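Local coordinates for protein aspartate aminotransferase, cytoplasmic (Schizosaccharomyces pombe 972h-, PDB 6JPK) that catalyses the reversible, pyridoxal 5'-phosphate-dependent transfer of the amino group of L-aspartate to 2-oxoglutarate, giving oxaloacetate and L-glutamate, at residues N238-V241 against K242-K245; D336-A340 against L341-G345. The protein carries 1 engineered substitution. All coordinates share one frame; numbering follows the deposited sequence.

Interaction 1. Residues N238-V241 against K242-K245; sequences NEFV and KYNK
E239 and K242 form a salt bridge near the C-terminal end of helix 235-241, with a type I beta turn from V241 to N244. The extended lysine chain lies obliquely across the glutamate, and its NZ reaches OE2 of E239 at 2.9 Å, on the syn side but 31° out of the carboxylate plane; the bond to OE1 is weak. A bend at chi2 (67°) folds the carboxylate of E239 back to meet it. Water 1 donates to the same OE2 at 2.6 Å and also bonds OH of Y243, so one carboxylate ties two turn residues. With an alanine here instead of E239, the ammonium of K242 would probably lose its mate and be free to swing, and water 1 would keep Y243 OH but lose the carboxylate.

Three i to i+3 backbone bonds follow. N of K242 bonds O of E239, N of Y243 bonds O of F240 at 3.0 Å, and N of N244 bonds O of V241 at 3.1 Å, completing the turn. N244 then leaves the helical conformation with positive phi.

Outward, the rings of F240 and Y243 meet obliquely, planes at 58°, with the CD1 atoms of the two residues 3.9 Å apart. F240 also packs edge-to-face with F206 and F247, while Y243 and K245 rest on L210, so helix 199-211 backs the turn. Finally, water 2 accepts from N of K245 at 2.9 Å and lies 2.8 Å from O of F240, to which it may donate.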
# COMPACT_ATOMS: atom_id res chain seq x y z
N ASN A 238 21.63 14.32 -8.79
CA ASN A 238 21.90 15.75 -8.77
C ASN A 238 22.68 16.19 -9.99
O ASN A 238 22.56 17.34 -10.42
CB ASN A 238 22.62 16.10 -7.47
CG ASN A 238 21.67 16.11 -6.28
OD1 ASN A 238 20.89 17.05 -6.10
ND2 ASN A 238 21.69 15.05 -5.51
N GLU A 239 23.48 15.29 -10.57
CA GLU A 239 24.14 15.65 -11.82
C GLU A 239 23.11 15.82 -12.94
O GLU A 239 23.22 16.76 -13.75
CB GLU A 239 25.17 14.58 -12.20
CG GLU A 239 26.19 15.06 -13.23
CD GLU A 239 27.12 16.16 -12.69
OE1 GLU A 239 27.19 16.39 -11.45
OE2 GLU A 239 27.78 16.81 -13.52
N PHE A 240 22.10 14.95 -12.97
CA PHE A 240 21.10 15.03 -14.03
C PHE A 240 20.29 16.33 -13.93
O PHE A 240 19.85 16.84 -14.97
CB PHE A 240 20.17 13.81 -13.98
CG PHE A 240 19.30 13.67 -15.20
CD1 PHE A 240 19.83 13.22 -16.40
CD2 PHE A 240 17.96 14.00 -15.15
CE1 PHE A 240 19.04 13.11 -17.53
CE2 PHE A 240 17.15 13.89 -16.28
CZ PHE A 240 17.69 13.44 -17.48
N VAL A 241 20.13 16.88 -12.73
CA VAL A 241 19.39 18.13 -12.56
C VAL A 241 19.98 19.24 -13.43
O VAL A 241 19.25 20.10 -13.94
CB VAL A 241 19.35 18.55 -11.08
CG1 VAL A 241 18.71 19.95 -10.93
CG2 VAL A 241 18.59 17.53 -10.24
N LYS A 242 21.31 19.24 -13.61
CA LYS A 242 21.98 20.27 -14.39
C LYS A 242 21.47 20.37 -15.82
O LYS A 242 21.64 21.42 -16.45
CB LYS A 242 23.49 19.99 -14.44
CG LYS A 242 24.14 19.88 -13.07
CD LYS A 242 25.63 19.58 -13.22
CE LYS A 242 26.34 19.64 -11.87
NZ LYS A 242 27.79 19.29 -12.02
N TYR A 243 20.87 19.31 -16.36
CA TYR A 243 20.46 19.31 -17.75
C TYR A 243 19.07 19.91 -17.98
O TYR A 243 18.67 20.06 -19.13
CB TYR A 243 20.50 17.88 -18.30
CG TYR A 243 21.87 17.24 -18.20
CD1 TYR A 243 22.11 16.24 -17.28
CD2 TYR A 243 22.92 17.65 -19.01
CE1 TYR A 243 23.36 15.66 -17.17
CE2 TYR A 243 24.17 17.06 -18.92
CZ TYR A 243 24.38 16.07 -17.98
OH TYR A 243 25.62 15.48 -17.85
N ASN A 244 18.33 20.23 -16.91
CA ASN A 244 17.04 20.93 -17.00
C ASN A 244 16.04 20.17 -17.88
O ASN A 244 15.38 20.73 -18.75
CB ASN A 244 17.25 22.37 -17.51
CG ASN A 244 16.11 23.33 -17.10
OD1 ASN A 244 15.48 23.18 -16.04
ND2 ASN A 244 15.87 24.34 -17.94
N LYS A 245 15.94 18.85 -17.64
CA LYS A 245 14.88 18.01 -18.19
C LYS A 245 14.02 17.49 -17.04
O LYS A 245 14.55 17.07 -16.01
CB LYS A 245 15.47 16.82 -18.98
CG LYS A 245 16.40 17.23 -20.13
CD LYS A 245 15.66 17.38 -21.47
CE LYS A 245 15.43 16.00 -22.10
NZ LYS A 245 14.74 15.95 -23.44
O HOH W 1 27.31 17.34 -16.05
O HOH W 2 17.18 17.79 -15.24

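Interaction 2. Residues D336-A340 against L341-G345; sequences DSLVA and LKTPG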
# COMPACT_ATOMS: atom_id res chain seq x y z
N ASP A 336 39.85 -11.05 -0.14
CA ASP A 336 41.18 -11.35 0.37
C ASP A 336 41.40 -12.84 0.53
O ASP A 336 42.51 -13.33 0.32
CB ASP A 336 41.42 -10.64 1.71
CG ASP A 336 41.66 -9.15 1.54
OD1 ASP A 336 41.72 -8.67 0.38
OD2 ASP A 336 41.79 -8.44 2.56
N SER A 337 40.36 -13.59 0.90
CA SER A 337 40.55 -15.04 1.06
C SER A 337 40.67 -15.74 -0.29
O SER A 337 41.45 -16.69 -0.43
CB SER A 337 39.40 -15.65 1.85
OG SER A 337 39.46 -15.24 3.20
N LEU A 338 39.90 -15.29 -1.28
CA LEU A 338 40.00 -15.85 -2.62
C LEU A 338 41.37 -15.58 -3.23
O LEU A 338 41.93 -16.43 -3.93
CB LEU A 338 38.89 -15.29 -3.51
CG LEU A 338 37.47 -15.67 -3.10
CD1 LEU A 338 36.45 -14.89 -3.92
CD2 LEU A 338 37.27 -17.17 -3.28
N VAL A 339 41.93 -14.38 -2.99
CA VAL A 339 43.28 -14.09 -3.45
C VAL A 339 44.29 -15.00 -2.75
O VAL A 339 45.15 -15.62 -3.39
CB VAL A 339 43.61 -12.60 -3.24
CG1 VAL A 339 45.11 -12.35 -3.41
CG2 VAL A 339 42.82 -11.73 -4.22
N ALA A 340 44.16 -15.11 -1.42
CA ALA A 340 45.10 -15.93 -0.65
C ALA A 340 45.02 -17.40 -1.04
O ALA A 340 46.04 -18.10 -1.05
CB ALA A 340 44.81 -15.77 0.84
N LEU A 341 43.82 -17.89 -1.35
CA LEU A 341 43.66 -19.25 -1.83
C LEU A 341 44.06 -19.40 -3.29
O LEU A 341 44.04 -20.52 -3.80
CB LEU A 341 42.20 -19.70 -1.65
CG LEU A 341 41.74 -19.89 -0.21
CD1 LEU A 341 40.23 -19.98 -0.10
CD2 LEU A 341 42.42 -21.13 0.40
N LYS A 342 44.39 -18.29 -3.97
CA LYS A 342 44.82 -18.31 -5.37
C LYS A 342 43.73 -18.89 -6.28
O LYS A 342 44.01 -19.60 -7.25
CB LYS A 342 46.12 -19.09 -5.54
CG LYS A 342 47.32 -18.56 -4.74
CD LYS A 342 48.43 -19.61 -4.71
CE LYS A 342 49.69 -19.09 -4.05
NZ LYS A 342 50.48 -18.22 -4.97
N THR A 343 42.47 -18.58 -5.97
CA THR A 343 41.36 -19.05 -6.79
C THR A 343 41.52 -18.52 -8.21
O THR A 343 41.80 -17.33 -8.40
CB THR A 343 40.02 -18.58 -6.19
OG1 THR A 343 39.95 -19.00 -4.82
CG2 THR A 343 38.86 -19.20 -6.95
N PRO A 344 41.39 -19.37 -9.23
CA PRO A 344 41.54 -18.90 -10.61
C PRO A 344 40.58 -17.76 -10.92
O PRO A 344 39.45 -17.73 -10.43
CB PRO A 344 41.22 -20.14 -11.45
CG PRO A 344 41.55 -21.29 -10.56
CD PRO A 344 41.20 -20.83 -9.16
N GLY A 345 41.04 -16.82 -11.73
CA GLY A 345 40.25 -15.67 -12.11
C GLY A 345 40.58 -14.45 -11.26
O GLY A 345 41.35 -14.51 -10.30
O HOH W 3 42.92 -15.58 -6.70
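S337 hands its carbonyl to L341: N of L341 bonds O of S337 at 2.8 Å, an i to i+4 bond near the end of helix 310-340. The L341 side chain bends over that same oxygen, its CG 3.2 Å from O of S337, because CG stands beside the backbone N (chi1 -68°). The S337 hydroxyl turns to E395 instead, on helix 394-407.

At L338 the carbonyl takes the i to i+5 bond of the cap. N of T343 reaches O of L338 at 3.0 Å with a C=O...N angle of 163°, nearly in line with the carbonyl. Water 3 donates to this oxygen too, and to O of T343 at 2.7 Å, bridging the two carbonyls. The side chains of L338 and T343 meet as well: CD2 of the leucine lies 3.6 Å from OG1 of the threonine, whose hydroxyl is hydrogen-bonded to N402.

V339 supplies the second bond of the cap: N of K342 bonds O of V339 at 2.8 Å. A340, next in line, is the last helical residue.

K342 then takes up a positive phi (60°), which breaks the helix and brings N of T343 to O of L338, while O of L341 is hydrogen-bonded by R406. Two bonds into the final turn around a residue of positive phi make this a Schellman motif, the C-cap of the long helix 310-340.

In the fold
Both interactions finish a helix, but in separate regions of the chain: their centres are 42 Å apart and their nearest atoms about 31 Å apart, so they do not touch. Interaction 1 comes first, between helix 235-241 and strand 247-252 of the large mixed sheet, so its turn leads the chain back into that sheet; K245 also packs on Y4 of the second subunit. Interaction 2 comes about a hundred residues later, ending the long helix 310-340 beside helix 394-407, before helix 349-352. Both lie away from the residues that probably bind L-aspartate and carry the cofactor, and are local helix endings in this pyridoxal-phosphate-dependent aminotransferase.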